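Putative acetyltransferase Sthe_0691 (Sphaerobacter thermophilus, PDB 3SHP) probably transfers an acetyl group from acetyl-CoA to an acceptor not yet identified. Local coordinates at residues A39-A44 with V159-Y164; L87-A92 with V100-A105; A6-L9 with V14-R17; L62-R67 with A71-C76. One frame throughout, in Å; residues are numbered along the deposited sequence. Where two conformers were deposited one is given.

Contact 1 of 4, residues A39-A44 with V159-Y164; sequences AARAEA and VDLLIY
Glu43 and Ile163 hold the closest alpha carbons, with Glu43 CA and Ile163 CA 6.6 Å apart, so residues 39-44 pass over strand 159-164 without pairing with it. Side chains fill the gap. The carbonyl of Ala42 points into Ile163 and is met by its CG1, CG2 and CD1. The nearest approach is Ala42 O to Ile163 CG2, 3.2 Å. Bending at chi2 (-69°) folds CD1 of Ile163 back toward the same oxygen. Ala42 CB adds an apolar contact with Ile163 CG1 at 4.0 Å. Further along, Leu161 has CG anti to its backbone N (chi1 -176°) and extends CD2 toward Arg41. This methyl lies over one face of the Arg41 guanidinium, 3.3 Å above its plane and offset toward the rim. Arg41 NE is 3.4 Å from Leu161 CD2 and makes a salt bridge with Glu125. Glu43 OE2 makes a salt bridge with Arg149 of the second subunit, where its strand extends the sheet across the interface. Within the chain, strand 157-167 lies between strands 121-127 and 143-151. Arg41 and Ala42 lie on the face bearing Leu161 and Ile163, while Leu162 and Tyr164 pack on helix 131-139 at the opposite face.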
loop_
_atom_site.group_PDB
_atom_site.type_symbol
_atom_site.label_atom_id
_atom_site.label_comp_id
_atom_site.label_asym_id
_atom_site.label_seq_id
_atom_site.Cartn_x
_atom_site.Cartn_y
_atom_site.Cartn_z
ATOM N N ALA A 39 -4.654 -10.864 -22.918
ATOM C CA ALA A 39 -4.747 -12.236 -22.405
ATOM C C ALA A 39 -3.474 -13.050 -22.655
ATOM O O ALA A 39 -3.353 -14.168 -22.185
ATOM C CB ALA A 39 -5.956 -12.954 -23.000
ATOM N N ALA A 40 -2.533 -12.516 -23.422
ATOM C CA ALA A 40 -1.187 -13.104 -23.494
ATOM C C ALA A 40 -0.162 -11.988 -23.628
ATOM O O ALA A 40 -0.101 -11.299 -24.662
ATOM C CB ALA A 40 -1.055 -14.125 -24.627
ATOM N N ARG A 41 0.614 -11.846 -22.550
ATOM C CA ARG A 41 1.653 -10.861 -22.295
ATOM C C ARG A 41 2.725 -10.556 -23.356
ATOM O O ARG A 41 3.232 -9.431 -23.427
ATOM C CB ARG A 41 2.459 -11.430 -21.130
ATOM C CG ARG A 41 2.419 -10.670 -19.954
ATOM C CD ARG A 41 3.035 -11.522 -18.873
ATOM N NE ARG A 41 2.009 -12.422 -18.363
ATOM C CZ ARG A 41 1.875 -12.793 -17.089
ATOM N NH1 ARG A 41 0.881 -13.626 -16.768
ATOM N NH2 ARG A 41 2.702 -12.320 -16.144
ATOM N N ALA A 42 3.159 -11.601 -24.057
ATOM C CA ALA A 42 4.187 -11.482 -25.073
ATOM C C ALA A 42 3.816 -12.391 -26.212
ATOM O O ALA A 42 3.005 -13.305 -26.043
ATOM C CB ALA A 42 5.517 -11.887 -24.506
ATOM N N GLU A 43 4.437 -12.169 -27.370
ATOM C CA GLU A 43 4.118 -12.941 -28.565
ATOM C C GLU A 43 5.250 -12.693 -29.561
ATOM O O GLU A 43 5.918 -11.657 -29.486
ATOM C CB GLU A 43 2.764 -12.483 -29.135
ATOM C CG GLU A 43 2.747 -10.994 -29.480
ATOM C CD GLU A 43 1.366 -10.409 -29.694
ATOM O OE1 GLU A 43 1.192 -9.752 -30.754
ATOM O OE2 GLU A 43 0.474 -10.538 -28.803
ATOM N N ALA A 44 5.485 -13.624 -30.478
ATOM C CA ALA A 44 6.426 -13.341 -31.572
ATOM C C ALA A 44 6.043 -12.027 -32.241
ATOM O O ALA A 44 4.851 -11.725 -32.386
ATOM C CB ALA A 44 6.419 -14.453 -32.611
ATOM N N VAL A 159 9.970 -19.217 -11.907
ATOM C CA VAL A 159 10.065 -19.982 -13.141
ATOM C C VAL A 159 9.689 -19.116 -14.345
ATOM O O VAL A 159 9.030 -18.080 -14.200
ATOM C CB VAL A 159 9.201 -21.255 -13.119
ATOM C CG1 VAL A 159 9.532 -22.121 -11.874
ATOM C CG2 VAL A 159 7.737 -20.906 -13.193
ATOM N N ASP A 160 10.118 -19.543 -15.524
ATOM C CA ASP A 160 9.868 -18.777 -16.728
ATOM C C ASP A 160 8.405 -18.836 -17.079
ATOM O O ASP A 160 7.740 -19.851 -16.871
ATOM C CB ASP A 160 10.662 -19.325 -17.921
ATOM C CG ASP A 160 12.156 -19.357 -17.684
ATOM O OD1 ASP A 160 12.661 -18.770 -16.704
ATOM O OD2 ASP A 160 12.838 -20.001 -18.494
ATOM N N LEU A 161 7.899 -17.755 -17.642
ATOM C CA LEU A 161 6.649 -17.834 -18.380
ATOM C C LEU A 161 6.991 -18.097 -19.842
ATOM O O LEU A 161 7.828 -17.391 -20.427
ATOM C CB LEU A 161 5.865 -16.531 -18.279
ATOM C CG LEU A 161 4.486 -16.603 -18.958
ATOM C CD1 LEU A 161 3.643 -17.721 -18.305
ATOM C CD2 LEU A 161 3.745 -15.227 -18.967
ATOM N N LEU A 162 6.337 -19.091 -20.430
ATOM C CA LEU A 162 6.541 -19.419 -21.824
ATOM C C LEU A 162 5.318 -19.007 -22.587
ATOM O O LEU A 162 4.218 -19.083 -22.054
ATOM C CB LEU A 162 6.774 -20.924 -21.994
ATOM C CG LEU A 162 7.945 -21.526 -21.202
ATOM C CD1 LEU A 162 8.117 -23.037 -21.483
ATOM C CD2 LEU A 162 9.196 -20.768 -21.549
ATOM N N ILE A 163 5.503 -18.560 -23.829
ATOM C CA ILE A 163 4.386 -18.252 -24.716
ATOM C C ILE A 163 4.408 -19.233 -25.874
ATOM O O ILE A 163 5.374 -19.273 -26.657
ATOM C CB ILE A 163 4.477 -16.837 -25.306
ATOM C CG1 ILE A 163 4.741 -15.795 -24.215
ATOM C CG2 ILE A 163 3.223 -16.532 -26.141
ATOM C CD1 ILE A 163 3.561 -15.582 -23.249
ATOM N N TYR A 164 3.346 -20.030 -25.968
ATOM C CA TYR A 164 3.208 -21.023 -27.020
ATOM C C TYR A 164 2.305 -20.443 -28.087
ATOM O O TYR A 164 1.328 -19.760 -27.768
ATOM C CB TYR A 164 2.600 -22.327 -26.458
ATOM C CG TYR A 164 3.647 -23.294 -25.963
ATOM C CD1 TYR A 164 4.420 -22.995 -24.841
ATOM C CD2 TYR A 164 3.871 -24.503 -26.616
ATOM C CE1 TYR A 164 5.397 -23.860 -24.395
ATOM C CE2 TYR A 164 4.852 -25.400 -26.165
ATOM C CZ TYR A 164 5.594 -25.067 -25.048
ATOM O OH TYR A 164 6.561 -25.921 -24.566
#

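Contact 2 of 4, residues L87-A92 with V100-A105; sequences LRFHMA and VLRAEA
Phe89 and Met91 of strand 84-91 pack against Arg102 of helix 98-116, the crossover helix of a beta-alpha-beta unit that ends in strand 121-127. If the fold is of the GNAT kind, as the topology suggests, the start of this helix would correspond to the acetyl-CoA pyrophosphate site; no cofactor is bound here. Strand 87-91 and helix 100-105 run roughly antiparallel, at 146°, with axes 9.6 Å apart. The tight part is apolar. Arg102 CG makes an off-centre CH-pi contact with the Phe89 ring, 4.2 Å from its centroid. The ring also meets Ala105, with Phe89 CE1 4.1 Å from Ala105 CB. Met91, a selenomethionine, bends back on itself. The curl brings its SE beside Arg102 CB and its CE up to the helix backbone, 3.6 Å from Arg102 N. Leu101 CB touches the same methyl.

The Arg102 chain runs extended past Phe89 and then bends at chi3. The ring and guanidinium planes stand 67° apart. NH1 still touches Met91 CG, at 3.6 Å. Several partners hold the buried charge: NH2 forms a salt bridge with Asp99, and NE bonds to Thr133. The looser side is between Phe89 O and Arg102 NH1, where a water bridges strand and helix. It donates to Phe89 O at 2.9 Å and accepts from Arg102 NH1 at 3.0 Å.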
loop_
_atom_site.group_PDB
_atom_site.type_symbol
_atom_site.label_atom_id
_atom_site.label_comp_id
_atom_site.label_asym_id
_atom_site.label_seq_id
_atom_site.Cartn_x
_atom_site.Cartn_y
_atom_site.Cartn_z
ATOM N N LEU A 87 -4.791 -16.210 -24.993
ATOM C CA LEU A 87 -5.440 -16.762 -23.808
ATOM C C LEU A 87 -4.507 -17.156 -22.683
ATOM O O LEU A 87 -3.323 -17.444 -22.891
ATOM C CB LEU A 87 -6.296 -17.967 -24.154
ATOM C CG LEU A 87 -5.656 -19.110 -24.906
ATOM C CD1 LEU A 87 -6.233 -20.416 -24.396
ATOM C CD2 LEU A 87 -5.912 -18.941 -26.418
ATOM N N ARG A 88 -5.072 -17.165 -21.493
ATOM C CA ARG A 88 -4.369 -17.568 -20.295
ATOM C C ARG A 88 -5.385 -18.223 -19.368
ATOM O O ARG A 88 -6.594 -18.026 -19.521
ATOM C CB ARG A 88 -3.673 -16.355 -19.635
ATOM C CG ARG A 88 -4.545 -15.367 -18.826
ATOM C CD ARG A 88 -3.679 -14.489 -17.826
ATOM N NE ARG A 88 -2.662 -13.698 -18.536
ATOM C CZ ARG A 88 -2.873 -12.494 -19.079
ATOM N NH1 ARG A 88 -1.893 -11.879 -19.746
ATOM N NH2 ARG A 88 -4.063 -11.901 -18.964
ATOM N N PHE A 89 -4.906 -19.011 -18.427
ATOM C CA PHE A 89 -5.785 -19.758 -17.536
ATOM C C PHE A 89 -5.552 -19.264 -16.125
ATOM O O PHE A 89 -4.425 -18.900 -15.776
ATOM C CB PHE A 89 -5.465 -21.258 -17.593
ATOM C CG PHE A 89 -5.652 -21.867 -18.956
ATOM C CD1 PHE A 89 -6.881 -22.389 -19.336
ATOM C CD2 PHE A 89 -4.601 -21.905 -19.860
ATOM C CE1 PHE A 89 -7.062 -22.951 -20.594
ATOM C CE2 PHE A 89 -4.770 -22.455 -21.132
ATOM C CZ PHE A 89 -6.007 -22.992 -21.499
ATOM N N HIS A 90 -6.611 -19.264 -15.325
ATOM C CA HIS A 90 -6.536 -18.915 -13.917
ATOM C C HIS A 90 -7.195 -20.076 -13.187
ATOM O O HIS A 90 -8.397 -20.249 -13.305
ATOM C CB HIS A 90 -7.318 -17.634 -13.617
ATOM C CG HIS A 90 -6.819 -16.417 -14.330
ATOM N ND1 HIS A 90 -5.783 -15.642 -13.847
ATOM C CD2 HIS A 90 -7.225 -15.825 -15.480
ATOM C CE1 HIS A 90 -5.565 -14.635 -14.675
ATOM N NE2 HIS A 90 -6.431 -14.719 -15.671
HETATM N N MSE A 91 -6.427 -20.881 -12.461
HETATM C CA MSE A 91 -7.006 -22.050 -11.762
HETATM C C MSE A 91 -7.249 -21.719 -10.293
HETATM O O MSE A 91 -6.531 -20.905 -9.732
HETATM C CB MSE A 91 -6.084 -23.272 -11.875
HETATM C CG MSE A 91 -5.651 -23.554 -13.315
HETATM SE SE MSE A 91 -7.158 -23.844 -14.526
HETATM C CE MSE A 91 -7.767 -25.504 -13.767
ATOM N N ALA A 92 -8.254 -22.334 -9.673
ATOM C CA ALA A 92 -8.509 -22.092 -8.258
ATOM C C ALA A 92 -7.302 -22.543 -7.441
ATOM O O ALA A 92 -6.733 -23.592 -7.700
ATOM C CB ALA A 92 -9.775 -22.799 -7.788
ATOM N N VAL A 100 -3.369 -30.875 -14.100
ATOM C CA VAL A 100 -4.109 -31.914 -14.869
ATOM C C VAL A 100 -5.381 -31.316 -15.476
ATOM O O VAL A 100 -5.730 -31.590 -16.621
ATOM C CB VAL A 100 -4.520 -33.159 -13.987
ATOM C CG1 VAL A 100 -5.230 -34.239 -14.831
ATOM C CG2 VAL A 100 -3.325 -33.803 -13.317
ATOM N N LEU A 101 -6.060 -30.488 -14.691
ATOM C CA LEU A 101 -7.323 -29.904 -15.109
ATOM C C LEU A 101 -7.099 -28.748 -16.092
ATOM O O LEU A 101 -7.834 -28.631 -17.071
ATOM C CB LEU A 101 -8.136 -29.440 -13.888
ATOM C CG LEU A 101 -8.486 -30.533 -12.856
ATOM C CD1 LEU A 101 -9.306 -29.976 -11.728
ATOM C CD2 LEU A 101 -9.259 -31.623 -13.475
ATOM N N ARG A 102 -6.105 -27.899 -15.838
ATOM C CA ARG A 102 -5.663 -26.899 -16.829
ATOM C C ARG A 102 -5.291 -27.512 -18.180
ATOM O O ARG A 102 -5.686 -27.011 -19.221
ATOM C CB ARG A 102 -4.463 -26.087 -16.320
ATOM C CG ARG A 102 -4.215 -24.785 -17.148
ATOM C CD ARG A 102 -3.029 -23.973 -16.620
ATOM N NE ARG A 102 -2.075 -24.872 -15.998
ATOM C CZ ARG A 102 -1.691 -24.799 -14.725
ATOM N NH1 ARG A 102 -2.116 -23.811 -13.942
ATOM N NH2 ARG A 102 -0.856 -25.709 -14.251
ATOM N N ALA A 103 -4.533 -28.598 -18.149
ATOM C CA ALA A 103 -4.098 -29.262 -19.362
ATOM C C ALA A 103 -5.299 -29.785 -20.169
ATOM O O ALA A 103 -5.355 -29.619 -21.375
ATOM C CB ALA A 103 -3.150 -30.402 -19.030
ATOM N N GLU A 104 -6.260 -30.397 -19.485
ATOM C CA GLU A 104 -7.474 -30.886 -20.141
ATOM C C GLU A 104 -8.232 -29.709 -20.757
ATOM O O GLU A 104 -8.683 -29.793 -21.882
ATOM C CB GLU A 104 -8.367 -31.682 -19.180
ATOM C CG GLU A 104 -9.604 -32.238 -19.881
ATOM C CD GLU A 104 -10.366 -33.267 -19.053
ATOM O OE1 GLU A 104 -9.730 -34.180 -18.481
ATOM O OE2 GLU A 104 -11.608 -33.171 -18.978
ATOM N N ALA A 105 -8.338 -28.608 -20.018
ATOM C CA ALA A 105 -9.025 -27.419 -20.506
ATOM C C ALA A 105 -8.363 -26.898 -21.791
ATOM O O ALA A 105 -9.046 -26.458 -22.712
ATOM C CB ALA A 105 -9.034 -26.340 -19.451
HETATM O O HOH W 1 -2.801 -21.033 -14.782
#

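Contact 3 of 4, residues A6-L9 with V14-R17; sequences AVYL and VYLR
Tyr8 and Tyr15 bring their rings together at a slant, with planes at 48° and centroids 5.4 Å apart. The corner of one ring meets the corner of the other, Tyr8 CE1 lying 3.5 Å from Tyr15 CD1. The Leu16 carbonyl oxygen also approaches the Tyr8 ring obliquely. Tyr15 has CG between its backbone N and carbonyl carbon (chi1 66°), which places its CD1 against Tyr8 CE1. Its OH bonds to Glu70.

Next to the rings the backbone closes a short beta hairpin. Leu9 and Leu16 form an antiparallel hydrogen-bonded pair: Leu9 N donates to Leu16 O at 3.2 Å, and Leu16 N to Leu9 O at 2.8 Å. Leu9 O is also 3.1 Å from Tyr15 CA, a CA-H...O contact. The two leucines share a face of the sheet, with Leu9 CB and Leu16 CB 4.1 Å apart. On that face helix 98-116 covers them: Trp112 packs on Val7 and Leu9, and Val109 on Leu16. Strand 14-18 continues the sheet beyond the hairpin by pairing with strand 58-66, through Tyr15 with Val65 and Arg17 with Ala63.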
loop_
_atom_site.group_PDB
_atom_site.type_symbol
_atom_site.label_atom_id
_atom_site.label_comp_id
_atom_site.label_asym_id
_atom_site.label_seq_id
_atom_site.Cartn_x
_atom_site.Cartn_y
_atom_site.Cartn_z
ATOM N N ALA A 6 -23.353 -20.533 -26.715
ATOM C CA ALA A 6 -23.550 -21.911 -27.204
ATOM C C ALA A 6 -22.365 -22.848 -26.907
ATOM O O ALA A 6 -22.479 -24.057 -27.083
ATOM C CB ALA A 6 -23.924 -21.933 -28.726
ATOM N N VAL A 7 -21.254 -22.291 -26.434
ATOM C CA VAL A 7 -20.044 -23.061 -26.223
ATOM C C VAL A 7 -20.264 -24.176 -25.195
ATOM O O VAL A 7 -20.719 -23.925 -24.082
ATOM C CB VAL A 7 -18.890 -22.172 -25.766
ATOM C CG1 VAL A 7 -17.624 -22.995 -25.609
ATOM C CG2 VAL A 7 -18.663 -21.051 -26.769
ATOM N N TYR A 8 -19.963 -25.406 -25.595
ATOM C CA TYR A 8 -19.979 -26.539 -24.678
ATOM C C TYR A 8 -18.886 -27.511 -25.103
ATOM O O TYR A 8 -19.029 -28.214 -26.106
ATOM C CB TYR A 8 -21.350 -27.232 -24.637
ATOM C CG TYR A 8 -21.360 -28.394 -23.667
ATOM C CD1 TYR A 8 -21.341 -28.177 -22.275
ATOM C CD2 TYR A 8 -21.342 -29.709 -24.127
ATOM C CE1 TYR A 8 -21.309 -29.253 -21.371
ATOM C CE2 TYR A 8 -21.322 -30.788 -23.233
ATOM C CZ TYR A 8 -21.299 -30.560 -21.866
ATOM O OH TYR A 8 -21.280 -31.644 -20.997
ATOM N N LEU A 9 -17.804 -27.537 -24.335
ATOM C CA LEU A 9 -16.602 -28.255 -24.693
ATOM C C LEU A 9 -16.310 -29.129 -23.499
ATOM O O LEU A 9 -15.895 -28.634 -22.434
ATOM C CB LEU A 9 -15.429 -27.293 -24.924
ATOM C CG LEU A 9 -15.649 -26.059 -25.812
ATOM C CD1 LEU A 9 -14.397 -25.235 -25.867
ATOM C CD2 LEU A 9 -16.075 -26.417 -27.230
ATOM N N VAL A 14 -13.446 -32.249 -17.009
ATOM C CA VAL A 14 -13.979 -30.900 -16.964
ATOM C C VAL A 14 -14.755 -30.527 -18.228
ATOM O O VAL A 14 -14.588 -31.145 -19.272
ATOM C CB VAL A 14 -12.853 -29.844 -16.770
ATOM C CG1 VAL A 14 -11.998 -30.169 -15.502
ATOM C CG2 VAL A 14 -12.000 -29.746 -18.027
ATOM N N TYR A 15 -15.581 -29.496 -18.122
ATOM C CA TYR A 15 -16.137 -28.893 -19.307
ATOM C C TYR A 15 -16.022 -27.401 -19.229
ATOM O O TYR A 15 -15.861 -26.847 -18.140
ATOM C CB TYR A 15 -17.573 -29.332 -19.570
ATOM C CG TYR A 15 -18.615 -28.910 -18.575
ATOM C CD1 TYR A 15 -19.401 -27.767 -18.782
ATOM C CD2 TYR A 15 -18.877 -29.693 -17.461
ATOM C CE1 TYR A 15 -20.386 -27.398 -17.877
ATOM C CE2 TYR A 15 -19.855 -29.341 -16.563
ATOM C CZ TYR A 15 -20.607 -28.191 -16.773
ATOM O OH TYR A 15 -21.586 -27.878 -15.835
ATOM N N LEU A 16 -16.053 -26.778 -20.402
ATOM C CA LEU A 16 -15.945 -25.346 -20.553
ATOM C C LEU A 16 -17.264 -24.817 -21.055
ATOM O O LEU A 16 -17.900 -25.409 -21.942
ATOM C CB LEU A 16 -14.820 -24.982 -21.539
ATOM C CG LEU A 16 -13.372 -24.957 -21.008
ATOM C CD1 LEU A 16 -13.036 -26.110 -20.102
ATOM C CD2 LEU A 16 -12.411 -24.969 -22.172
ATOM N N ARG A 17 -17.668 -23.693 -20.478
ATOM C CA ARG A 17 -18.884 -23.005 -20.880
ATOM C C ARG A 17 -18.649 -21.533 -20.550
ATOM O O ARG A 17 -17.746 -21.218 -19.814
ATOM C CB ARG A 17 -20.082 -23.534 -20.085
ATOM C CG ARG A 17 -19.899 -23.504 -18.521
ATOM C CD ARG A 17 -21.251 -23.335 -17.812
ATOM N NE ARG A 17 -21.127 -23.368 -16.356
ATOM C CZ ARG A 17 -20.819 -22.324 -15.577
ATOM N NH1 ARG A 17 -20.594 -21.109 -16.099
ATOM N NH2 ARG A 17 -20.733 -22.504 -14.252
#

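Contact 4 of 4, residues L62-R67 with A71-C76; sequences LAIVRR and AVVGSC
Ile64 and Val73 meet at the apolar centre, their side chains crossing at about a right angle with Ile64 CG2 3.8 Å from Val73 CG2. Ile64 keeps CG1 beside its own backbone N (chi1 -57°), and this arm reaches over Gly74 to put CD1 near the backbone of Ser75. Gly74 has no side chain to stand in the way. Leu62 and Cys76 continue the same face, which packs under helix 98-116. The other face carries Ala63, Val65, Val72 and Ser75. There Val65 CG2 and Val72 CG2 are 4.4 Å apart.

The backbone ladder joins the two strands. Leu62 and Cys76 exchange two bonds, and Ile64 N donates to Gly74 O. Ile64 O then receives two donors: Val73 N at 2.8 Å and, weakly, Gly74 N at 3.4 Å. The register shifts by one residue at this point. Arg66 N bonds to Ala71 O at 2.8 Å and closes the ladder near the turn.

The polar edge belongs to Arg66. Its CB rests on Val73 CG1, and the chain bends at chi3 (49°). This turns the guanidinium so that one face lies over the same methyl, with Val73 CG1 4.1 Å above the plane and over its centre. The charge pairs with Asp69 and with Glu21 of the third subunit. The whole is a beta hairpin of strands 58-66 and 72-80 with a classic beta bulge at Val73 and Gly74, in the N-terminal antiparallel part of a sheet consistent with the GNAT fold.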
loop_
_atom_site.group_PDB
_atom_site.type_symbol
_atom_site.label_atom_id
_atom_site.label_comp_id
_atom_site.label_asym_id
_atom_site.label_seq_id
_atom_site.Cartn_x
_atom_site.Cartn_y
_atom_site.Cartn_z
ATOM N N LEU A 62 -14.364 -18.181 -20.266
ATOM C CA LEU A 62 -14.924 -19.498 -20.151
ATOM C C LEU A 62 -14.655 -20.016 -18.742
ATOM O O LEU A 62 -13.527 -19.902 -18.242
ATOM C CB LEU A 62 -14.296 -20.440 -21.182
ATOM C CG LEU A 62 -14.490 -20.108 -22.674
ATOM C CD1 LEU A 62 -13.800 -21.146 -23.533
ATOM C CD2 LEU A 62 -15.987 -20.028 -23.043
ATOM N N ALA A 63 -15.682 -20.555 -18.095
ATOM C CA ALA A 63 -15.495 -21.254 -16.842
ATOM C C ALA A 63 -14.994 -22.651 -17.114
ATOM O O ALA A 63 -15.439 -23.313 -18.069
ATOM C CB ALA A 63 -16.810 -21.337 -16.108
ATOM N N ILE A 64 -14.086 -23.127 -16.276
ATOM C CA ILE A 64 -13.693 -24.529 -16.361
ATOM C C ILE A 64 -14.425 -25.224 -15.212
ATOM O O ILE A 64 -14.269 -24.839 -14.043
ATOM C CB ILE A 64 -12.187 -24.693 -16.232
ATOM C CG1 ILE A 64 -11.461 -23.871 -17.319
ATOM C CG2 ILE A 64 -11.789 -26.194 -16.237
ATOM C CD1 ILE A 64 -9.930 -23.742 -17.070
ATOM N N VAL A 65 -15.246 -26.217 -15.539
ATOM C CA VAL A 65 -16.172 -26.777 -14.559
ATOM C C VAL A 65 -15.869 -28.250 -14.367
ATOM O O VAL A 65 -15.833 -29.011 -15.329
ATOM C CB VAL A 65 -17.667 -26.588 -14.996
ATOM C CG1 VAL A 65 -18.629 -27.146 -13.954
ATOM C CG2 VAL A 65 -18.000 -25.113 -15.308
ATOM N N ARG A 66 -15.637 -28.654 -13.118
ATOM C CA ARG A 66 -15.401 -30.058 -12.837
ATOM C C ARG A 66 -16.709 -30.804 -12.896
ATOM O O ARG A 66 -17.649 -30.481 -12.177
ATOM C CB ARG A 66 -14.724 -30.267 -11.480
ATOM C CG ARG A 66 -14.244 -31.688 -11.258
ATOM C CD ARG A 66 -13.317 -31.798 -10.072
ATOM N NE ARG A 66 -13.837 -31.138 -8.865
ATOM C CZ ARG A 66 -13.087 -30.768 -7.832
ATOM N NH1 ARG A 66 -13.653 -30.181 -6.788
ATOM N NH2 ARG A 66 -11.781 -31.002 -7.836
ATOM N N ARG A 67 -16.750 -31.805 -13.774
ATOM C CA ARG A 67 -17.922 -32.633 -14.000
ATOM C C ARG A 67 -18.439 -33.365 -12.739
ATOM O O ARG A 67 -19.636 -33.312 -12.450
ATOM C CB ARG A 67 -17.644 -33.638 -15.144
ATOM C CG ARG A 67 -17.305 -32.941 -16.529
ATOM C CD ARG A 67 -17.047 -33.927 -17.654
ATOM N NE ARG A 67 -18.066 -34.974 -17.672
ATOM C CZ ARG A 67 -17.930 -36.169 -18.250
ATOM N NH1 ARG A 67 -16.811 -36.493 -18.896
ATOM N NH2 ARG A 67 -18.930 -37.052 -18.184
ATOM N N ALA A 71 -18.170 -27.989 -9.718
ATOM C CA ALA A 71 -17.413 -26.883 -9.156
ATOM C C ALA A 71 -16.682 -26.137 -10.262
ATOM O O ALA A 71 -16.101 -26.746 -11.170
ATOM C CB ALA A 71 -16.423 -27.400 -8.138
ATOM N N VAL A 72 -16.709 -24.812 -10.183
ATOM C CA VAL A 72 -15.910 -24.000 -11.096
ATOM C C VAL A 72 -14.486 -24.060 -10.543
ATOM O O VAL A 72 -14.237 -23.558 -9.436
ATOM C CB VAL A 72 -16.441 -22.547 -11.166
ATOM C CG1 VAL A 72 -15.462 -21.631 -11.959
ATOM C CG2 VAL A 72 -17.881 -22.522 -11.772
ATOM N N VAL A 73 -13.578 -24.701 -11.285
ATOM C CA VAL A 73 -12.218 -24.923 -10.830
ATOM C C VAL A 73 -11.203 -23.983 -11.504
ATOM O O VAL A 73 -10.013 -23.941 -11.130
ATOM C CB VAL A 73 -11.795 -26.405 -10.994
ATOM C CG1 VAL A 73 -12.736 -27.318 -10.206
ATOM C CG2 VAL A 73 -11.730 -26.808 -12.501
ATOM N N GLY A 74 -11.664 -23.215 -12.487
ATOM C CA GLY A 74 -10.806 -22.236 -13.086
ATOM C C GLY A 74 -11.519 -21.479 -14.165
ATOM O O GLY A 74 -12.733 -21.636 -14.348
ATOM N N SER A 75 -10.763 -20.663 -14.890
ATOM C CA SER A 75 -11.310 -19.870 -15.966
ATOM C C SER A 75 -10.288 -19.802 -17.081
ATOM O O SER A 75 -9.087 -19.976 -16.865
ATOM C CB SER A 75 -11.630 -18.457 -15.473
ATOM O OG SER A 75 -10.441 -17.812 -15.082
ATOM N N CYS A 76 -10.772 -19.573 -18.286
ATOM C CA CYS A 76 -9.886 -19.375 -19.403
ATOM C C CYS A 76 -10.229 -18.010 -19.962
ATOM O O CYS A 76 -11.357 -17.791 -20.449
ATOM C CB CYS A 76 -10.085 -20.476 -20.446
ATOM S SG CYS A 76 -9.082 -20.177 -21.919
#

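From the N terminus, contact 3 closes first, a short hairpin that starts the sheet. Contact 1 opens next at residues 39-44 and closes only at 159-164. Contacts 4 and 2 both nest inside its loop, one after the other: contact 4 closes the hairpin of strands 58-66 and 72-80, and contact 2 sets helix 98-116 on strand 84-91. None of the four cross. Contacts 3, 4 and 2 follow one another across the sheet. Strand 14-18 pairs with 58-66, and 72-80 with 84-91. Glu104 of contact 2 probably hydrogen-bonds to Val14 of contact 3. Contact 1 ties the late strand 157-167 to an early segment, and Ala39 packs on Arg88.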